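Local coordinates for RNA 2'-o-ribose methyltransferase (Thermus thermophilus, PDB 1IPA), which probably transfers methyl groups from S-adenosylmethionine to ribose 2'-hydroxyls of RNA, as a member of the knotted TrmH (SpoU) family of methyltransferases, at residues L18-F29 with V151-I159; Y110-A121 with A137-A148. All blocks are in the same frame, centred on the assembly; numbering follows the deposited sequence.

From the N terminus the chain first builds a mixed sheet, and helix 20-26 with the start of strand 28-32 supplies one half of contact 1. After strand 96-101 it passes into a parallel six-stranded sheet, where 110-121 and 137-148 form contact 2, closing a short loop that holds most of helix 127-140. The chain then runs directly from strand 144-148 into 151-159, which returns to 18-29 and closes the much longer loop of contact 1, with contact 2 nested inside. Contact 1 thus ties the N-terminal domain to the methyltransferase domain, whereas contact 2 pairs neighbouring strands within the latter. Their centres lie about 23 Å apart.

Contact 1 of 2, residues L18-F29 with V151-I159; sequences LERKHRDSQRRF and VDLYSPQVI
R23 and D152 form a hydrogen-bonded salt bridge: NH2 of R23 meets OD2 of D152 at 2.9 Å, in the guanidinium plane and on the syn side of the carboxylate. R20 uses the same carboxylate differently. Its chain, with CG anti to the backbone N (chi1 -179°) and extended out to NE, lays the guanidinium over the D152 carboxylate, the planes 22° apart; NE is 3.7 Å from OD2, a long salt bridge of charges alone. NE of R20 instead bonds OD2 of D24 at 3.2 Å, while NH1 reaches V151 O weakly. One water accepts from R23 NE and donates to D152 OD1, which also takes the backbone N-H of Y154 in an Asx turn. So D152 is gripped through both oxygens, and R20, salt-bridged to both D24 and D152, would probably offset the repulsion between the two carboxylates. The R23 guanidinium is sandwiched, S155 CA and P156 CD over one face, E19 O and R20 CA over the other; L17 O takes a further bond from NH1.

Farther in, the Y154 edge is directed at the F29 face, with CD2 of Y154 over the ring centre, centroids 4.7 Å apart and planes at 56°. CD1 of I159 touches CD1 of F29 at 3.8 Å, and L18 CD2 meets P156 CG at the outer end. S155 sits at the N-cap position of helix 156-161. Together these residues form an interdomain interface, a salt-bridge network beside an aromatic pair, joining the predicted RNA-binding domain to the SPOUT methyltransferase domain.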
loop_
_atom_site.group_PDB
_atom_site.type_symbol
_atom_site.label_atom_id
_atom_site.label_comp_id
_atom_site.label_asym_id
_atom_site.label_seq_id
_atom_site.Cartn_x
_atom_site.Cartn_y
_atom_site.Cartn_z
ATOM N N LEU A 18 -8.326 -14.919 4.485
ATOM C CA LEU A 18 -7.239 -14.257 5.207
ATOM C C LEU A 18 -5.895 -14.725 4.660
ATOM O O LEU A 18 -4.875 -14.069 4.854
ATOM C CB LEU A 18 -7.325 -14.516 6.713
ATOM C CG LEU A 18 -8.527 -13.837 7.386
ATOM C CD1 LEU A 18 -8.525 -14.130 8.867
ATOM C CD2 LEU A 18 -8.479 -12.341 7.141
ATOM N N GLU A 19 -5.909 -15.850 3.951
ATOM C CA GLU A 19 -4.694 -16.388 3.356
ATOM C C GLU A 19 -4.653 -16.071 1.857
ATOM O O GLU A 19 -5.685 -16.086 1.184
ATOM C CB GLU A 19 -4.627 -17.886 3.629
ATOM C CG GLU A 19 -4.443 -18.168 5.115
ATOM C CD GLU A 19 -4.751 -19.599 5.487
ATOM O OE1 GLU A 19 -4.168 -20.515 4.868
ATOM O OE2 GLU A 19 -5.578 -19.806 6.403
ATOM N N ARG A 20 -3.463 -15.778 1.333
ATOM C CA ARG A 20 -3.339 -15.404 -0.073
ATOM C C ARG A 20 -3.773 -16.410 -1.129
ATOM O O ARG A 20 -4.484 -16.044 -2.055
ATOM C CB ARG A 20 -1.911 -14.956 -0.403
ATOM C CG ARG A 20 -1.786 -14.555 -1.867
ATOM C CD ARG A 20 -0.505 -13.814 -2.203
ATOM N NE ARG A 20 -0.593 -13.253 -3.550
ATOM C CZ ARG A 20 0.318 -12.460 -4.103
ATOM N NH1 ARG A 20 1.405 -12.121 -3.425
ATOM N NH2 ARG A 20 0.133 -11.997 -5.330
ATOM N N LYS A 21 -3.338 -17.658 -1.018
ATOM C CA LYS A 21 -3.711 -18.659 -2.015
ATOM C C LYS A 21 -5.227 -18.740 -2.222
ATOM O O LYS A 21 -5.697 -18.884 -3.348
ATOM C CB LYS A 21 -3.172 -20.042 -1.615
ATOM C CG LYS A 21 -1.925 -20.486 -2.372
ATOM C CD LYS A 21 -0.740 -19.552 -2.153
ATOM C CE LYS A 21 0.541 -20.088 -2.803
ATOM N NZ LYS A 21 1.012 -21.357 -2.184
ATOM N N HIS A 22 -5.981 -18.648 -1.133
ATOM C CA HIS A 22 -7.432 -18.713 -1.189
ATOM C C HIS A 22 -8.057 -17.500 -1.857
ATOM O O HIS A 22 -9.073 -17.620 -2.532
ATOM C CB HIS A 22 -7.987 -18.892 0.220
ATOM C CG HIS A 22 -7.534 -20.157 0.877
ATOM N ND1 HIS A 22 -7.329 -20.258 2.237
ATOM C CD2 HIS A 22 -7.230 -21.370 0.360
ATOM C CE1 HIS A 22 -6.914 -21.479 2.527
ATOM N NE2 HIS A 22 -6.846 -22.172 1.406
ATOM N N ARG A 23 -7.453 -16.333 -1.676
ATOM C CA ARG A 23 -7.971 -15.128 -2.302
ATOM C C ARG A 23 -7.737 -15.209 -3.800
ATOM O O ARG A 23 -8.604 -14.863 -4.598
ATOM C CB ARG A 23 -7.258 -13.885 -1.769
ATOM C CG ARG A 23 -7.431 -13.641 -0.289
ATOM C CD ARG A 23 -6.931 -12.263 0.072
ATOM N NE ARG A 23 -5.474 -12.166 0.083
ATOM C CZ ARG A 23 -4.715 -12.471 1.134
ATOM N NH1 ARG A 23 -5.277 -12.899 2.257
ATOM N NH2 ARG A 23 -3.397 -12.317 1.073
ATOM N N ASP A 24 -6.552 -15.674 -4.178
ATOM C CA ASP A 24 -6.196 -15.765 -5.585
ATOM C C ASP A 24 -7.008 -16.779 -6.376
ATOM O O ASP A 24 -7.446 -16.493 -7.488
ATOM C CB ASP A 24 -4.704 -16.082 -5.740
ATOM C CG ASP A 24 -3.815 -15.021 -5.121
ATOM O OD1 ASP A 24 -4.238 -13.846 -5.057
ATOM O OD2 ASP A 24 -2.686 -15.363 -4.709
ATOM N N SER A 25 -7.226 -17.956 -5.806
ATOM C CA SER A 25 -7.959 -18.974 -6.529
ATOM C C SER A 25 -9.429 -18.623 -6.655
ATOM O O SER A 25 -10.039 -18.893 -7.682
ATOM C CB SER A 25 -7.788 -20.341 -5.861
ATOM O OG SER A 25 -8.606 -20.451 -4.718
ATOM N N GLN A 26 -9.997 -18.004 -5.628
ATOM C CA GLN A 26 -11.413 -17.637 -5.663
ATOM C C GLN A 26 -11.665 -16.223 -6.167
ATOM O O GLN A 26 -12.811 -15.823 -6.338
ATOM C CB GLN A 26 -12.034 -17.772 -4.282
ATOM C CG GLN A 26 -12.065 -19.186 -3.760
ATOM C CD GLN A 26 -12.491 -19.232 -2.311
ATOM O OE1 GLN A 26 -11.834 -18.653 -1.440
ATOM N NE2 GLN A 26 -13.597 -19.913 -2.042
ATOM N N ARG A 27 -10.596 -15.474 -6.405
ATOM C CA ARG A 27 -10.715 -14.102 -6.876
ATOM C C ARG A 27 -11.607 -13.251 -5.983
ATOM O O ARG A 27 -12.422 -12.464 -6.468
ATOM C CB ARG A 27 -11.232 -14.076 -8.311
ATOM C CG ARG A 27 -10.225 -14.611 -9.296
ATOM C CD ARG A 27 -10.777 -14.649 -10.695
ATOM N NE ARG A 27 -9.875 -15.359 -11.594
ATOM C CZ ARG A 27 -10.106 -15.567 -12.887
ATOM N NH1 ARG A 27 -11.223 -15.119 -13.453
ATOM N NH2 ARG A 27 -9.211 -16.224 -13.615
ATOM N N ARG A 28 -11.443 -13.404 -4.677
ATOM C CA ARG A 28 -12.218 -12.628 -3.721
ATOM C C ARG A 28 -11.367 -12.239 -2.516
ATOM O O ARG A 28 -10.367 -12.898 -2.211
ATOM C CB ARG A 28 -13.449 -13.421 -3.298
ATOM C CG ARG A 28 -14.515 -13.411 -4.375
ATOM C CD ARG A 28 -15.654 -14.346 -4.077
ATOM N NE ARG A 28 -16.735 -14.166 -5.042
ATOM C CZ ARG A 28 -16.640 -14.424 -6.342
ATOM N NH1 ARG A 28 -15.504 -14.884 -6.850
ATOM N NH2 ARG A 28 -17.680 -14.216 -7.137
ATOM N N PHE A 29 -11.747 -11.154 -1.851
ATOM C CA PHE A 29 -11.011 -10.686 -0.689
ATOM C C PHE A 29 -11.906 -9.844 0.207
ATOM O O PHE A 29 -12.925 -9.308 -0.235
ATOM C CB PHE A 29 -9.753 -9.893 -1.107
ATOM C CG PHE A 29 -10.044 -8.623 -1.865
ATOM C CD1 PHE A 29 -9.883 -7.382 -1.252
ATOM C CD2 PHE A 29 -10.457 -8.663 -3.199
ATOM C CE1 PHE A 29 -10.127 -6.199 -1.948
ATOM C CE2 PHE A 29 -10.705 -7.478 -3.904
ATOM C CZ PHE A 29 -10.535 -6.244 -3.269
ATOM N N VAL A 151 4.651 -8.316 -4.694
ATOM C CA VAL A 151 3.627 -7.519 -4.035
ATOM C C VAL A 151 2.287 -8.280 -3.983
ATOM O O VAL A 151 2.013 -9.123 -4.833
ATOM C CB VAL A 151 3.443 -6.189 -4.812
ATOM C CG1 VAL A 151 2.352 -6.343 -5.862
ATOM C CG2 VAL A 151 3.164 -5.057 -3.868
ATOM N N ASP A 152 1.470 -7.998 -2.970
ATOM C CA ASP A 152 0.149 -8.619 -2.833
ATOM C C ASP A 152 -0.808 -7.475 -2.552
ATOM O O ASP A 152 -0.949 -7.042 -1.420
ATOM C CB ASP A 152 0.099 -9.616 -1.668
ATOM C CG ASP A 152 -1.274 -10.269 -1.517
ATOM O OD1 ASP A 152 -2.199 -9.904 -2.273
ATOM O OD2 ASP A 152 -1.442 -11.150 -0.648
ATOM N N LEU A 153 -1.470 -6.995 -3.594
ATOM C CA LEU A 153 -2.383 -5.866 -3.473
ATOM C C LEU A 153 -3.715 -6.126 -2.768
ATOM O O LEU A 153 -4.446 -5.188 -2.474
ATOM C CB LEU A 153 -2.652 -5.292 -4.866
ATOM C CG LEU A 153 -1.399 -4.991 -5.700
ATOM C CD1 LEU A 153 -1.804 -4.551 -7.099
ATOM C CD2 LEU A 153 -0.564 -3.922 -5.015
ATOM N N TYR A 154 -4.036 -7.376 -2.470
ATOM C CA TYR A 154 -5.322 -7.640 -1.835
ATOM C C TYR A 154 -5.272 -8.190 -0.415
ATOM O O TYR A 154 -6.310 -8.527 0.154
ATOM C CB TYR A 154 -6.160 -8.551 -2.741
ATOM C CG TYR A 154 -6.366 -7.950 -4.122
ATOM C CD1 TYR A 154 -5.533 -8.292 -5.197
ATOM C CD2 TYR A 154 -7.321 -6.951 -4.326
ATOM C CE1 TYR A 154 -5.647 -7.638 -6.445
ATOM C CE2 TYR A 154 -7.439 -6.294 -5.551
ATOM C CZ TYR A 154 -6.602 -6.637 -6.603
ATOM O OH TYR A 154 -6.716 -5.951 -7.792
ATOM N N SER A 155 -4.080 -8.254 0.168
ATOM C CA SER A 155 -3.950 -8.773 1.520
ATOM C C SER A 155 -4.598 -7.823 2.515
ATOM O O SER A 155 -4.666 -6.615 2.296
ATOM C CB SER A 155 -2.476 -8.970 1.900
ATOM O OG SER A 155 -1.895 -7.763 2.348
ATOM N N PRO A 156 -5.108 -8.369 3.621
ATOM C CA PRO A 156 -5.747 -7.540 4.642
ATOM C C PRO A 156 -4.805 -6.499 5.264
ATOM O O PRO A 156 -5.233 -5.382 5.552
ATOM C CB PRO A 156 -6.233 -8.566 5.662
ATOM C CG PRO A 156 -6.592 -9.719 4.804
ATOM C CD PRO A 156 -5.412 -9.793 3.841
ATOM N N GLN A 157 -3.537 -6.852 5.476
ATOM C CA GLN A 157 -2.607 -5.894 6.081
ATOM C C GLN A 157 -2.187 -4.770 5.143
ATOM O O GLN A 157 -1.982 -3.649 5.586
ATOM C CB GLN A 157 -1.362 -6.586 6.665
ATOM C CG GLN A 157 -0.939 -7.877 5.999
ATOM C CD GLN A 157 -1.857 -9.049 6.334
ATOM O OE1 GLN A 157 -2.081 -9.362 7.506
ATOM N NE2 GLN A 157 -2.386 -9.700 5.304
ATOM N N VAL A 158 -2.063 -5.059 3.852
ATOM C CA VAL A 158 -1.693 -4.021 2.898
ATOM C C VAL A 158 -2.856 -3.041 2.810
ATOM O O VAL A 158 -2.662 -1.836 2.720
ATOM C CB VAL A 158 -1.425 -4.600 1.492
ATOM C CG1 VAL A 158 -1.085 -3.484 0.532
ATOM C CG2 VAL A 158 -0.277 -5.608 1.549
ATOM N N ILE A 159 -4.072 -3.571 2.846
ATOM C CA ILE A 159 -5.264 -2.741 2.782
ATOM C C ILE A 159 -5.426 -1.858 4.028
ATOM O O ILE A 159 -5.717 -0.673 3.904
ATOM C CB ILE A 159 -6.540 -3.613 2.576
ATOM C CG1 ILE A 159 -6.583 -4.126 1.127
ATOM C CG2 ILE A 159 -7.790 -2.812 2.921
ATOM C CD1 ILE A 159 -7.568 -5.290 0.893
HETATM O O HOH W 1 -4.617 -11.724 -2.497
#

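Contact 2 of 2, residues Y110-A121 with A137-A148; sequences YRPSPDALILVA and ADAAGAEAVLVA
Strands 117-122 and 144-148, joined through helix 127-140, form a beta-alpha-beta crossover in the Rossmann-like parallel sheet of the SPOUT domain, and E143 anchors the loop just before the first strand. S113 OG donates to OE1 of E143; the modelled separation, 2.5 Å, is doubtfully short. Y110 OH donates to OE2 of E143 at 2.6 Å, coming from above the carboxylate plane, with ring and carboxylate 82° apart; S113 N adds a weak bond to OE2. E143 reaches this loop with CG anti to its own N (chi1 -169°) and the chain extended beyond. Y110 also rests CE2 against CB of A144. A phenylalanine here would probably leave OE2 of E143 without its hydroxyl donor, dependent on the weak bond from S113 N.

L119 N donates to A144 O and L119 O accepts from L146 N, A121 repeating the pattern with L146 and A148. I118 CG2 packs on L146 CG at 3.9 Å on the face where W182 of helix 176-185 touches both. L119, on the other face, sets CD2 against CB of A137 at 4.1 Å, joining strand to crossover helix. That helix ends in a Schellman motif whose G141 has positive phi, a backbone shape that leaves no room for a CB beside the carbonyl of A140. Just beyond it, one water accepts from L117 N at 3.0 Å and donates to G141 O at 3.1 Å.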
loop_
_atom_site.group_PDB
_atom_site.type_symbol
_atom_site.label_atom_id
_atom_site.label_comp_id
_atom_site.label_asym_id
_atom_site.label_seq_id
_atom_site.Cartn_x
_atom_site.Cartn_y
_atom_site.Cartn_z
ATOM N N TYR A 110 3.038 1.303 -18.184
ATOM C CA TYR A 110 3.235 2.618 -17.601
ATOM C C TYR A 110 4.482 3.349 -18.079
ATOM O O TYR A 110 5.563 2.769 -18.167
ATOM C CB TYR A 110 3.275 2.476 -16.078
ATOM C CG TYR A 110 3.714 3.708 -15.319
ATOM C CD1 TYR A 110 2.991 4.897 -15.393
ATOM C CD2 TYR A 110 4.845 3.675 -14.505
ATOM C CE1 TYR A 110 3.385 6.020 -14.671
ATOM C CE2 TYR A 110 5.248 4.785 -13.784
ATOM C CZ TYR A 110 4.517 5.955 -13.868
ATOM O OH TYR A 110 4.923 7.057 -13.158
ATOM N N ARG A 111 4.305 4.629 -18.398
ATOM C CA ARG A 111 5.396 5.500 -18.824
ATOM C C ARG A 111 5.288 6.790 -18.023
ATOM O O ARG A 111 4.269 7.485 -18.064
ATOM C CB ARG A 111 5.340 5.801 -20.333
ATOM C CG ARG A 111 3.964 5.718 -20.976
ATOM C CD ARG A 111 3.028 6.850 -20.569
ATOM N NE ARG A 111 1.671 6.599 -21.055
ATOM C CZ ARG A 111 0.890 5.617 -20.611
ATOM N NH1 ARG A 111 1.324 4.795 -19.663
ATOM N NH2 ARG A 111 -0.320 5.440 -21.131
ATOM N N PRO A 112 6.346 7.124 -17.274
ATOM C CA PRO A 112 6.378 8.334 -16.449
ATOM C C PRO A 112 6.036 9.623 -17.186
ATOM O O PRO A 112 6.542 9.881 -18.276
ATOM C CB PRO A 112 7.806 8.338 -15.901
ATOM C CG PRO A 112 8.581 7.607 -16.959
ATOM C CD PRO A 112 7.664 6.469 -17.301
ATOM N N SER A 113 5.175 10.433 -16.583
ATOM C CA SER A 113 4.792 11.702 -17.177
ATOM C C SER A 113 5.831 12.751 -16.765
ATOM O O SER A 113 6.620 12.522 -15.854
ATOM C CB SER A 113 3.401 12.111 -16.689
ATOM O OG SER A 113 3.418 12.442 -15.314
ATOM N N PRO A 114 5.844 13.917 -17.433
ATOM C CA PRO A 114 6.797 14.989 -17.121
ATOM C C PRO A 114 6.751 15.526 -15.685
ATOM O O PRO A 114 7.615 16.312 -15.276
ATOM C CB PRO A 114 6.456 16.061 -18.156
ATOM C CG PRO A 114 4.996 15.835 -18.412
ATOM C CD PRO A 114 4.922 14.334 -18.504
ATOM N N ASP A 115 5.748 15.101 -14.922
ATOM C CA ASP A 115 5.597 15.534 -13.531
ATOM C C ASP A 115 5.767 14.321 -12.613
ATOM O O ASP A 115 5.464 14.390 -11.426
ATOM C CB ASP A 115 4.198 16.129 -13.295
ATOM C CG ASP A 115 3.956 17.422 -14.059
ATOM O OD1 ASP A 115 4.506 18.474 -13.671
ATOM O OD2 ASP A 115 3.201 17.388 -15.055
ATOM N N ALA A 116 6.270 13.222 -13.165
ATOM C CA ALA A 116 6.423 11.975 -12.422
ATOM C C ALA A 116 7.295 11.910 -11.170
ATOM O O ALA A 116 8.514 12.063 -11.235
ATOM C CB ALA A 116 6.859 10.884 -13.368
ATOM N N LEU A 117 6.660 11.661 -10.031
ATOM C CA LEU A 117 7.376 11.485 -8.773
ATOM C C LEU A 117 7.204 9.993 -8.479
ATOM O O LEU A 117 6.112 9.530 -8.172
ATOM C CB LEU A 117 6.754 12.328 -7.656
ATOM C CG LEU A 117 7.353 12.109 -6.260
ATOM C CD1 LEU A 117 8.854 12.399 -6.267
ATOM C CD2 LEU A 117 6.637 13.004 -5.264
ATOM N N ILE A 118 8.294 9.248 -8.589
ATOM C CA ILE A 118 8.265 7.810 -8.398
ATOM C C ILE A 118 9.064 7.309 -7.203
ATOM O O ILE A 118 10.206 7.715 -6.985
ATOM C CB ILE A 118 8.776 7.109 -9.682
ATOM C CG1 ILE A 118 7.766 7.322 -10.815
ATOM C CG2 ILE A 118 9.001 5.633 -9.436
ATOM C CD1 ILE A 118 8.326 7.073 -12.192
ATOM N N LEU A 119 8.455 6.414 -6.432
ATOM C CA LEU A 119 9.131 5.839 -5.279
ATOM C C LEU A 119 9.501 4.402 -5.591
ATOM O O LEU A 119 8.646 3.611 -5.953
ATOM C CB LEU A 119 8.226 5.861 -4.042
ATOM C CG LEU A 119 8.780 5.131 -2.811
ATOM C CD1 LEU A 119 10.052 5.820 -2.366
ATOM C CD2 LEU A 119 7.752 5.133 -1.685
ATOM N N VAL A 120 10.777 4.071 -5.467
ATOM C CA VAL A 120 11.217 2.707 -5.711
ATOM C C VAL A 120 11.568 2.095 -4.359
ATOM O O VAL A 120 12.504 2.537 -3.693
ATOM C CB VAL A 120 12.459 2.666 -6.636
ATOM C CG1 VAL A 120 12.874 1.227 -6.891
ATOM C CG2 VAL A 120 12.149 3.350 -7.957
ATOM N N ALA A 121 10.803 1.092 -3.944
ATOM C CA ALA A 121 11.055 0.437 -2.672
ATOM C C ALA A 121 11.767 -0.887 -2.911
ATOM O O ALA A 121 11.294 -1.737 -3.664
ATOM C CB ALA A 121 9.747 0.218 -1.928
ATOM N N ALA A 137 3.392 7.484 0.151
ATOM C CA ALA A 137 3.571 7.853 -1.246
ATOM C C ALA A 137 2.313 8.541 -1.804
ATOM O O ALA A 137 2.397 9.467 -2.617
ATOM C CB ALA A 137 3.903 6.628 -2.058
ATOM N N ASP A 138 1.148 8.095 -1.359
ATOM C CA ASP A 138 -0.107 8.678 -1.820
ATOM C C ASP A 138 -0.269 10.105 -1.290
ATOM O O ASP A 138 -0.656 11.015 -2.025
ATOM C CB ASP A 138 -1.288 7.828 -1.348
ATOM C CG ASP A 138 -2.618 8.546 -1.494
ATOM O OD1 ASP A 138 -3.221 8.492 -2.588
ATOM O OD2 ASP A 138 -3.057 9.182 -0.510
ATOM N N ALA A 139 0.029 10.286 -0.007
ATOM C CA ALA A 139 -0.094 11.585 0.633
ATOM C C ALA A 139 0.822 12.621 -0.014
ATOM O O ALA A 139 0.431 13.772 -0.214
ATOM C CB ALA A 139 0.217 11.461 2.114
ATOM N N ALA A 140 2.042 12.201 -0.337
ATOM C CA ALA A 140 3.022 13.090 -0.946
ATOM C C ALA A 140 2.691 13.382 -2.403
ATOM O O ALA A 140 3.169 14.362 -2.967
ATOM C CB ALA A 140 4.415 12.478 -0.838
ATOM N N GLY A 141 1.882 12.525 -3.010
ATOM C CA GLY A 141 1.501 12.734 -4.396
ATOM C C GLY A 141 2.292 11.948 -5.425
ATOM O O GLY A 141 2.283 12.286 -6.601
ATOM N N ALA A 142 2.986 10.904 -4.993
ATOM C CA ALA A 142 3.754 10.106 -5.928
ATOM C C ALA A 142 2.847 9.617 -7.052
ATOM O O ALA A 142 1.651 9.390 -6.851
ATOM C CB ALA A 142 4.368 8.930 -5.217
ATOM N N GLU A 143 3.425 9.457 -8.233
ATOM C CA GLU A 143 2.682 8.978 -9.388
ATOM C C GLU A 143 2.665 7.450 -9.393
ATOM O O GLU A 143 1.750 6.823 -9.923
ATOM C CB GLU A 143 3.333 9.494 -10.672
ATOM C CG GLU A 143 2.498 9.282 -11.917
ATOM C CD GLU A 143 3.168 9.824 -13.155
ATOM O OE1 GLU A 143 3.325 11.054 -13.254
ATOM O OE2 GLU A 143 3.549 9.022 -14.027
ATOM N N ALA A 144 3.678 6.846 -8.793
ATOM C CA ALA A 144 3.740 5.399 -8.756
ATOM C C ALA A 144 4.746 4.903 -7.746
ATOM O O ALA A 144 5.679 5.614 -7.377
ATOM C CB ALA A 144 4.104 4.857 -10.140
ATOM N N VAL A 145 4.545 3.670 -7.304
ATOM C CA VAL A 145 5.461 3.039 -6.370
ATOM C C VAL A 145 5.937 1.778 -7.042
ATOM O O VAL A 145 5.145 0.886 -7.338
ATOM C CB VAL A 145 4.785 2.650 -5.046
ATOM C CG1 VAL A 145 5.766 1.872 -4.180
ATOM C CG2 VAL A 145 4.317 3.893 -4.321
ATOM N N LEU A 146 7.228 1.706 -7.314
ATOM C CA LEU A 146 7.755 0.523 -7.948
ATOM C C LEU A 146 8.414 -0.297 -6.865
ATOM O O LEU A 146 9.378 0.142 -6.236
ATOM C CB LEU A 146 8.765 0.894 -9.038
ATOM C CG LEU A 146 8.240 1.891 -10.068
ATOM C CD1 LEU A 146 9.287 2.102 -11.148
ATOM C CD2 LEU A 146 6.934 1.374 -10.669
ATOM N N VAL A 147 7.867 -1.485 -6.639
ATOM C CA VAL A 147 8.390 -2.386 -5.633
ATOM C C VAL A 147 9.288 -3.443 -6.271
ATOM O O VAL A 147 8.848 -4.223 -7.126
ATOM C CB VAL A 147 7.248 -3.093 -4.884
ATOM C CG1 VAL A 147 7.826 -4.042 -3.840
ATOM C CG2 VAL A 147 6.336 -2.052 -4.230
ATOM N N ALA A 148 10.549 -3.457 -5.859
ATOM C CA ALA A 148 11.497 -4.427 -6.375
ATOM C C ALA A 148 11.438 -5.654 -5.484
ATOM O O ALA A 148 12.225 -5.770 -4.553
ATOM C CB ALA A 148 12.908 -3.845 -6.374
HETATM O O HOH W 2 3.973 12.756 -9.105
#